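Uncharacterized protein lp_2219 (Lactobacillus plantarum, PDB 3HFQ) is of unknown function but folds as a seven-bladed beta-propeller of the lactonase family and may hydrolyse a lactone. Local coordinates at residues A[181-184]-A[185-189]; A[195-198]-A[199-202]; A[230-233]-A[234-238]. The protein carries 1 engineered substitution. One frame throughout, in Å; residues are numbered along the deposited sequence.

How the contacts relate
All three contacts are local, made by chain turning back on itself, and none touches another: at the nearest atoms contact 1 lies about 8 Å from each of the others, and contacts 2 and 3 about 10 Å apart. Contacts 1 and 3 lie on links between blades, leaving strands 175-182 and 222-230 for the first strand of the following blade. Contact 2 lies inside one blade, turning strand 189-194 into 200-205. Contact 1 is largely buried and joins a beta turn to a selenium-aromatic pair. Contact 2, partly buried, is the polar one, with serine and aspartate side chains bonded to backbone N-H groups. Contact 3 is a surface turn with one backbone bond and loose apolar touches.

Contact 1 (A[181-184]-A[185-189]); sequences LTME and AGFGP
A local turn contact, M183 and E184 against A185 to F187, folds the chain just after strand 175-182, the last strand of its blade, and leads it into strand 189-194, the first of the next. The turn runs from E184 to F187 and is of type II. Its closing bond goes from F187 N to E184 O, 3.1 Å long. G186 stands at the third position with a phi of 93°, where a side chain would press on the preceding carbonyl oxygen. Beside the turn, selenomethionine M183 and F187 pack their first carbons together, CB to CB at 3.9 Å. F187 sends its CG anti to the backbone N (chi1 -177°), which sets the ring beside M183; the M183 chain bends twice and brings SE above a ring face. SE lies 5.0 Å from the centroid of the F187 ring, close to its normal, a rather distant Met-aromatic contact. At the E184-A185 corner a water donates to E184 OE1 at 2.7 Å and accepts from A185 N at 3.1 Å, tying the carboxylate to the turn. D162 takes the N-H groups of G186 and G188, and L203 packs against both M183 and F187. This is a type II beta turn with glycine third, set in the connection between two blades of a beta-propeller.

Contact 2 (A[195-198]-A[199-202]); sequences SPDG and QYAF
The beta hairpin between strands 189-194 and 200-205, the first two of a propeller blade, turns through S195-P196-D197-G198, and S195 and D197 are the side chains that fasten it to Q199 and Y200. Across the hairpin S195 N gives a bond of 2.8 Å to Y200 O. The return bond comes to a side chain: Y200 N donates to S195 OG at 3.1 Å, while S195 O receives G198 N and closes a type I turn. OG sits between the backbone N and the carbonyl carbon (chi1 63°), and from there it also donates to D197 OD1 at 2.7 Å, nearly along the C-O axis of that oxygen. D197 OD1 has a second donor, Q199 N at 3.0 Å, coming from above the carboxylate plane, about 52° out of it. This side-chain bond to the N-H two residues on is an Asx turn, and Ser-Pro-Asp-Gly is a sequence familiar from the hairpins of beta-propeller blades. G198 fits with its positive phi of 70°, while its carbonyl oxygen is buried without a partner. Replacing S195 by an alanine would probably leave Y200 N without its acceptor and D197 OD1 with one donor fewer, so that the carboxylate could turn more easily. Beside the bonds, Q199 CG rests against D197 CG at 3.7 Å, the two side chains crossing at about a right angle, with amide and carboxylate planes nearly perpendicular. The far end of Q199 goes elsewhere: OE1 is hydrogen-bonded to K215 NZ, and K215 also makes a cation-pi contact with the Y200 ring. S195 OG lies at the edge of that ring, 4.2 Å from Y200 CD2, and S195 CB approaches F202 CE2 at 4.4 Å.

Contact 3 (A[230-233]-A[234-238]); sequences KTIP and ADYTA
A234 meets the end of K230, whose chain is extended but for one bend and lays NZ 3.4 Å from A234 CA. The ammonium also passes near A234 O and the methyl CB, alongside the start of a type I beta turn that runs from P233 to Y236. D235 follows, the third residue of the turn. Its CG sits between the backbone N and the carbonyl carbon (chi1 53°), which brings the carboxylate back beside P233, OD1 reaching P233 CB at 3.5 Å. Y236 then closes the turn: its N donates to P233 O at 3.2 Å. The N-H points fairly straight at the oxygen, yet approaches from above the carbonyl plane, about 67° out of it. Y236 CB also lies 4.3 Å from P233 CB. With CG anti to the backbone N (chi1 -166°), the tyrosine ring stands beside I232, whose methyl CD1 reaches the ring's edge near its plane, 4.1 Å from Y236 CD2, the two side chains crossing at about a right angle. The same methyl lies 3.9 Å from Y236 O. Further on, the chain curls past T237 so that A238 N stands over one face of the Y236 ring, toward its rim. Y261 meets the tyrosine edge-to-face and touches I232 and P233 too, joining this link between strands 222-230 and 241-247 to the next blade. A single backbone bond and a few apolar touches hold the two segments together, with no salt bridge between them, so the polar grip of one on the other is slight.

Contact 1 (A[181-184]-A[185-189])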
ATOM      1  N   LEU A 181      10.004 -15.786   6.012  1.00 10.67           N
ATOM      2  CA  LEU A 181      10.000 -16.447   4.717  1.00 11.12           C
ATOM      3  C   LEU A 181      11.066 -15.785   3.856  1.00 10.31           C
ATOM      4  O   LEU A 181      11.082 -14.564   3.710  1.00 12.78           O
ATOM      5  CB  LEU A 181       8.633 -16.291   4.043  1.00 14.57           C
ATOM      6  CG  LEU A 181       8.529 -16.789   2.600  1.00 17.70           C
ATOM      7  CD1 LEU A 181       8.600 -18.315   2.559  1.00 16.16           C
ATOM      8  CD2 LEU A 181       7.227 -16.291   1.997  1.00 20.20           C
ATOM      9  N   THR A 182      11.958 -16.587   3.291  1.00 10.98           N
ATOM     10  CA  THR A 182      13.009 -16.048   2.446  1.00 14.09           C
ATOM     11  C   THR A 182      12.672 -16.320   0.990  1.00 16.87           C
ATOM     12  O   THR A 182      12.429 -17.461   0.601  1.00 15.87           O
ATOM     13  CB  THR A 182      14.375 -16.685   2.774  1.00 16.96           C
ATOM     14  OG1 THR A 182      14.741 -16.363   4.121  1.00 20.33           O
ATOM     15  CG2 THR A 182      15.446 -16.164   1.825  1.00 18.22           C
HETATM   16  N   MSE A 183      12.660 -15.262   0.188  1.00 15.61           N
HETATM   17  CA  MSE A 183      12.351 -15.388  -1.228  1.00 17.01           C
HETATM   18  C   MSE A 183      13.617 -15.542  -2.058  1.00 17.23           C
HETATM   19  O   MSE A 183      14.714 -15.239  -1.589  1.00 14.37           O
HETATM   20  CB  MSE A 183      11.566 -14.160  -1.688  1.00 13.85           C
HETATM   21  CG  MSE A 183      10.352 -13.878  -0.814  1.00 15.58           C
HETATM   22 SE   MSE A 183       8.915 -15.131  -1.117  1.00 32.52          SE
HETATM   23  CE  MSE A 183       9.731 -16.793  -0.569  1.00 83.66           C
ATOM     24  N   GLU A 184      13.464 -16.025  -3.288  1.00 14.72           N
ATOM     25  CA  GLU A 184      14.607 -16.185  -4.182  1.00 20.22           C
ATOM     26  C   GLU A 184      15.323 -14.839  -4.289  1.00 18.54           C
ATOM     27  O   GLU A 184      14.682 -13.789  -4.369  1.00 16.40           O
ATOM     28  CB  GLU A 184      14.142 -16.636  -5.572  1.00 30.52           C
ATOM     29  CG  GLU A 184      13.748 -18.107  -5.676  1.00 47.15           C
ATOM     30  CD  GLU A 184      14.948 -19.043  -5.723  1.00 58.63           C
ATOM     31  OE1 GLU A 184      15.651 -19.177  -4.699  1.00 61.42           O
ATOM     32  OE2 GLU A 184      15.186 -19.646  -6.791  1.00 62.84           O
ATOM     33  N   ALA A 185      16.652 -14.872  -4.292  1.00 16.79           N
ATOM     34  CA  ALA A 185      17.448 -13.651  -4.365  1.00 20.49           C
ATOM     35  C   ALA A 185      17.046 -12.739  -5.525  1.00 18.43           C
ATOM     36  O   ALA A 185      16.980 -13.172  -6.675  1.00 16.24           O
ATOM     37  CB  ALA A 185      18.929 -14.004  -4.467  1.00 19.44           C
ATOM     38  N   GLY A 186      16.780 -11.473  -5.210  1.00 14.33           N
ATOM     39  CA  GLY A 186      16.402 -10.515  -6.237  1.00 15.37           C
ATOM     40  C   GLY A 186      14.906 -10.363  -6.466  1.00 14.58           C
ATOM     41  O   GLY A 186      14.478  -9.582  -7.320  1.00 13.14           O
ATOM     42  N   PHE A 187      14.108 -11.109  -5.713  1.00 14.75           N
ATOM     43  CA  PHE A 187      12.656 -11.038  -5.846  1.00 17.53           C
ATOM     44  C   PHE A 187      12.177  -9.627  -5.520  1.00 15.08           C
ATOM     45  O   PHE A 187      11.318  -9.081  -6.212  1.00 14.50           O
ATOM     46  CB  PHE A 187      11.989 -12.058  -4.913  1.00 13.53           C
ATOM     47  CG  PHE A 187      10.486 -12.111  -5.037  1.00 15.45           C
ATOM     48  CD1 PHE A 187       9.674 -11.387  -4.169  1.00 13.75           C
ATOM     49  CD2 PHE A 187       9.883 -12.884  -6.028  1.00 17.46           C
ATOM     50  CE1 PHE A 187       8.281 -11.432  -4.282  1.00 10.99           C
ATOM     51  CE2 PHE A 187       8.496 -12.936  -6.154  1.00 14.40           C
ATOM     52  CZ  PHE A 187       7.690 -12.209  -5.278  1.00 13.37           C
ATOM     53  N   GLY A 188      12.750  -9.042  -4.470  1.00 11.77           N
ATOM     54  CA  GLY A 188      12.385  -7.695  -4.059  1.00  9.64           C
ATOM     55  C   GLY A 188      10.937  -7.555  -3.625  1.00 12.72           C
ATOM     56  O   GLY A 188      10.197  -6.756  -4.205  1.00 14.07           O
ATOM     57  N   PRO A 189      10.502  -8.304  -2.596  1.00 11.93           N
ATOM     58  CA  PRO A 189       9.121  -8.252  -2.097  1.00 10.35           C
ATOM     59  C   PRO A 189       8.765  -6.855  -1.595  1.00 11.87           C
ATOM     60  O   PRO A 189       9.577  -6.202  -0.947  1.00  9.67           O
ATOM     61  CB  PRO A 189       9.122  -9.296  -0.988  1.00  7.00           C
ATOM     62  CG  PRO A 189      10.520  -9.169  -0.431  1.00 10.64           C
ATOM     63  CD  PRO A 189      11.357  -9.100  -1.692  1.00  8.02           C
TER
HETATM   64  O   HOH W   1      17.783 -17.703  -4.132  1.00 28.00           O

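Contact 2 (A[195-198]-A[199-202])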
ATOM      1  N   SER A 195      -6.219 -13.309   1.362  1.00 12.03           N
ATOM      2  CA  SER A 195      -7.505 -13.718   0.813  1.00 12.94           C
ATOM      3  C   SER A 195      -8.552 -13.555   1.913  1.00 11.30           C
ATOM      4  O   SER A 195      -8.218 -13.530   3.096  1.00 10.81           O
ATOM      5  CB  SER A 195      -7.450 -15.183   0.374  1.00 13.24           C
ATOM      6  OG  SER A 195      -7.203 -16.034   1.486  1.00 16.59           O
ATOM      7  N   PRO A 196      -9.835 -13.455   1.535  1.00 14.68           N
ATOM      8  CA  PRO A 196     -10.934 -13.293   2.494  1.00 18.66           C
ATOM      9  C   PRO A 196     -10.991 -14.363   3.589  1.00 18.19           C
ATOM     10  O   PRO A 196     -11.342 -14.060   4.729  1.00 19.07           O
ATOM     11  CB  PRO A 196     -12.176 -13.311   1.603  1.00 23.16           C
ATOM     12  CG  PRO A 196     -11.674 -12.747   0.310  1.00 20.25           C
ATOM     13  CD  PRO A 196     -10.345 -13.449   0.153  1.00 15.83           C
ATOM     14  N   ASP A 197     -10.655 -15.608   3.253  1.00 16.48           N
ATOM     15  CA  ASP A 197     -10.689 -16.672   4.257  1.00 20.16           C
ATOM     16  C   ASP A 197      -9.385 -16.771   5.043  1.00 18.15           C
ATOM     17  O   ASP A 197      -9.237 -17.632   5.911  1.00 14.28           O
ATOM     18  CB  ASP A 197     -11.025 -18.031   3.619  1.00 20.38           C
ATOM     19  CG  ASP A 197      -9.994 -18.485   2.598  1.00 24.97           C
ATOM     20  OD1 ASP A 197      -8.945 -17.822   2.445  1.00 17.32           O
ATOM     21  OD2 ASP A 197     -10.239 -19.523   1.947  1.00 23.68           O
ATOM     22  N   GLY A 198      -8.443 -15.885   4.726  1.00 13.22           N
ATOM     23  CA  GLY A 198      -7.169 -15.853   5.426  1.00 14.17           C
ATOM     24  C   GLY A 198      -6.203 -16.998   5.190  1.00 15.09           C
ATOM     25  O   GLY A 198      -5.169 -17.079   5.854  1.00 17.45           O
ATOM     26  N   GLN A 199      -6.521 -17.871   4.239  1.00 10.58           N
ATOM     27  CA  GLN A 199      -5.679 -19.026   3.937  1.00 12.14           C
ATOM     28  C   GLN A 199      -4.531 -18.732   2.974  1.00 15.01           C
ATOM     29  O   GLN A 199      -3.504 -19.415   2.998  1.00 12.28           O
ATOM     30  CB  GLN A 199      -6.542 -20.148   3.356  1.00 17.18           C
ATOM     31  CG  GLN A 199      -7.596 -20.680   4.312  1.00 26.86           C
ATOM     32  CD  GLN A 199      -6.997 -21.551   5.399  1.00 42.47           C
ATOM     33  OE1 GLN A 199      -6.437 -22.613   5.119  1.00 46.28           O
ATOM     34  NE2 GLN A 199      -7.108 -21.104   6.646  1.00 44.38           N
ATOM     35  N   TYR A 200      -4.702 -17.711   2.136  1.00 15.27           N
ATOM     36  CA  TYR A 200      -3.690 -17.354   1.144  1.00 13.46           C
ATOM     37  C   TYR A 200      -3.288 -15.886   1.173  1.00 11.54           C
ATOM     38  O   TYR A 200      -4.050 -15.026   1.607  1.00 14.12           O
ATOM     39  CB  TYR A 200      -4.208 -17.679  -0.263  1.00 10.98           C
ATOM     40  CG  TYR A 200      -4.571 -19.132  -0.458  1.00 13.57           C
ATOM     41  CD1 TYR A 200      -3.617 -20.057  -0.876  1.00 14.46           C
ATOM     42  CD2 TYR A 200      -5.858 -19.590  -0.180  1.00 14.32           C
ATOM     43  CE1 TYR A 200      -3.932 -21.409  -1.007  1.00 16.55           C
ATOM     44  CE2 TYR A 200      -6.184 -20.941  -0.308  1.00 16.66           C
ATOM     45  CZ  TYR A 200      -5.215 -21.844  -0.720  1.00 16.74           C
ATOM     46  OH  TYR A 200      -5.524 -23.180  -0.833  1.00 21.62           O
ATOM     47  N   ALA A 201      -2.075 -15.616   0.705  1.00  9.20           N
ATOM     48  CA  ALA A 201      -1.570 -14.255   0.618  1.00 12.91           C
ATOM     49  C   ALA A 201      -0.896 -14.141  -0.739  1.00 13.33           C
ATOM     50  O   ALA A 201      -0.327 -15.109  -1.238  1.00 13.11           O
ATOM     51  CB  ALA A 201      -0.560 -13.975   1.735  1.00 11.07           C
ATOM     52  N   PHE A 202      -0.968 -12.961  -1.338  1.00  9.24           N
ATOM     53  CA  PHE A 202      -0.364 -12.727  -2.640  1.00  8.86           C
ATOM     54  C   PHE A 202       0.656 -11.626  -2.440  1.00  7.89           C
ATOM     55  O   PHE A 202       0.323 -10.522  -2.008  1.00  8.07           O
ATOM     56  CB  PHE A 202      -1.459 -12.348  -3.636  1.00  7.88           C
ATOM     57  CG  PHE A 202      -2.547 -13.382  -3.723  1.00 12.02           C
ATOM     58  CD1 PHE A 202      -2.364 -14.546  -4.471  1.00 13.25           C
ATOM     59  CD2 PHE A 202      -3.713 -13.244  -2.979  1.00 13.78           C
ATOM     60  CE1 PHE A 202      -3.328 -15.557  -4.470  1.00 12.63           C
ATOM     61  CE2 PHE A 202      -4.681 -14.248  -2.970  1.00 18.32           C
ATOM     62  CZ  PHE A 202      -4.486 -15.409  -3.718  1.00 15.23           C
TER

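Contact 3 (A[230-233]-A[234-238])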
ATOM      1  N   LYS A 230       4.415 -13.764 -13.675  1.00 15.67           N
ATOM      2  CA  LYS A 230       4.977 -12.468 -14.059  1.00 19.89           C
ATOM      3  C   LYS A 230       3.858 -11.438 -14.139  1.00 15.10           C
ATOM      4  O   LYS A 230       2.712 -11.782 -14.417  1.00 14.10           O
ATOM      5  CB  LYS A 230       5.702 -12.566 -15.410  1.00 24.37           C
ATOM      6  CG  LYS A 230       6.884 -13.531 -15.396  1.00 26.45           C
ATOM      7  CD  LYS A 230       7.648 -13.553 -16.720  1.00 38.27           C
ATOM      8  CE  LYS A 230       8.555 -12.339 -16.881  1.00 48.10           C
ATOM      9  NZ  LYS A 230       9.420 -12.449 -18.095  1.00 54.02           N
ATOM     10  N   THR A 231       4.189 -10.172 -13.897  1.00 13.42           N
ATOM     11  CA  THR A 231       3.181  -9.119 -13.929  1.00 11.80           C
ATOM     12  C   THR A 231       3.226  -8.300 -15.216  1.00 13.96           C
ATOM     13  O   THR A 231       2.421  -7.389 -15.402  1.00 14.25           O
ATOM     14  CB  THR A 231       3.327  -8.164 -12.723  1.00 10.28           C
ATOM     15  OG1 THR A 231       4.553  -7.430 -12.829  1.00 11.94           O
ATOM     16  CG2 THR A 231       3.336  -8.957 -11.416  1.00 13.52           C
ATOM     17  N   ILE A 232       4.163  -8.639 -16.099  1.00 10.66           N
ATOM     18  CA  ILE A 232       4.323  -7.950 -17.383  1.00 10.65           C
ATOM     19  C   ILE A 232       4.696  -8.961 -18.468  1.00 13.44           C
ATOM     20  O   ILE A 232       5.031 -10.108 -18.166  1.00 13.84           O
ATOM     21  CB  ILE A 232       5.436  -6.876 -17.324  1.00 12.63           C
ATOM     22  CG1 ILE A 232       6.742  -7.505 -16.833  1.00 17.66           C
ATOM     23  CG2 ILE A 232       5.008  -5.726 -16.430  1.00 13.69           C
ATOM     24  CD1 ILE A 232       7.939  -6.573 -16.907  1.00 18.91           C
ATOM     25  N   PRO A 233       4.637  -8.549 -19.747  1.00 14.41           N
ATOM     26  CA  PRO A 233       4.981  -9.456 -20.848  1.00 18.06           C
ATOM     27  C   PRO A 233       6.375 -10.045 -20.685  1.00 17.94           C
ATOM     28  O   PRO A 233       7.280  -9.396 -20.157  1.00 16.19           O
ATOM     29  CB  PRO A 233       4.869  -8.560 -22.077  1.00 17.14           C
ATOM     30  CG  PRO A 233       3.758  -7.635 -21.700  1.00 21.04           C
ATOM     31  CD  PRO A 233       4.127  -7.270 -20.273  1.00 15.90           C
ATOM     32  N   ALA A 234       6.542 -11.277 -21.146  1.00 21.59           N
ATOM     33  CA  ALA A 234       7.821 -11.962 -21.041  1.00 28.48           C
ATOM     34  C   ALA A 234       8.932 -11.255 -21.814  1.00 28.34           C
ATOM     35  O   ALA A 234      10.102 -11.350 -21.447  1.00 29.96           O
ATOM     36  CB  ALA A 234       7.677 -13.399 -21.528  1.00 25.78           C
ATOM     37  N   ASP A 235       8.571 -10.539 -22.874  1.00 25.37           N
ATOM     38  CA  ASP A 235       9.574  -9.849 -23.677  1.00 28.37           C
ATOM     39  C   ASP A 235       9.825  -8.383 -23.320  1.00 30.92           C
ATOM     40  O   ASP A 235      10.673  -7.737 -23.938  1.00 29.33           O
ATOM     41  CB  ASP A 235       9.228  -9.955 -25.166  1.00 37.03           C
ATOM     42  CG  ASP A 235       7.820  -9.492 -25.474  1.00 44.86           C
ATOM     43  OD1 ASP A 235       7.211  -8.817 -24.616  1.00 43.67           O
ATOM     44  OD2 ASP A 235       7.324  -9.796 -26.581  1.00 49.08           O
ATOM     45  N   TYR A 236       9.102  -7.848 -22.336  1.00 23.80           N
ATOM     46  CA  TYR A 236       9.316  -6.456 -21.945  1.00 25.28           C
ATOM     47  C   TYR A 236      10.560  -6.390 -21.062  1.00 27.00           C
ATOM     48  O   TYR A 236      10.517  -6.725 -19.877  1.00 30.36           O
ATOM     49  CB  TYR A 236       8.114  -5.901 -21.180  1.00 23.51           C
ATOM     50  CG  TYR A 236       8.144  -4.392 -21.062  1.00 23.52           C
ATOM     51  CD1 TYR A 236       7.870  -3.581 -22.166  1.00 17.66           C
ATOM     52  CD2 TYR A 236       8.500  -3.772 -19.862  1.00 20.96           C
ATOM     53  CE1 TYR A 236       7.946  -2.187 -22.075  1.00 23.15           C
ATOM     54  CE2 TYR A 236       8.580  -2.380 -19.761  1.00 17.78           C
ATOM     55  CZ  TYR A 236       8.306  -1.597 -20.873  1.00 20.92           C
ATOM     56  OH  TYR A 236       8.402  -0.226 -20.780  1.00 19.05           O
ATOM     57  N   THR A 237      11.661  -5.935 -21.650  1.00 25.13           N
ATOM     58  CA  THR A 237      12.944  -5.854 -20.962  1.00 26.64           C
ATOM     59  C   THR A 237      13.309  -4.521 -20.317  1.00 26.42           C
ATOM     60  O   THR A 237      14.306  -4.438 -19.600  1.00 27.11           O
ATOM     61  CB  THR A 237      14.072  -6.254 -21.927  1.00 30.49           C
ATOM     62  OG1 THR A 237      13.900  -5.558 -23.168  1.00 28.97           O
ATOM     63  CG2 THR A 237      14.040  -7.754 -22.189  1.00 34.74           C
ATOM     64  N   ALA A 238      12.516  -3.482 -20.561  1.00 21.40           N
ATOM     65  CA  ALA A 238      12.796  -2.171 -19.978  1.00 20.17           C
ATOM     66  C   ALA A 238      12.483  -2.170 -18.484  1.00 20.04           C
ATOM     67  O   ALA A 238      11.941  -3.138 -17.958  1.00 22.94           O
ATOM     68  CB  ALA A 238      11.981  -1.093 -20.691  1.00 19.01           C
TER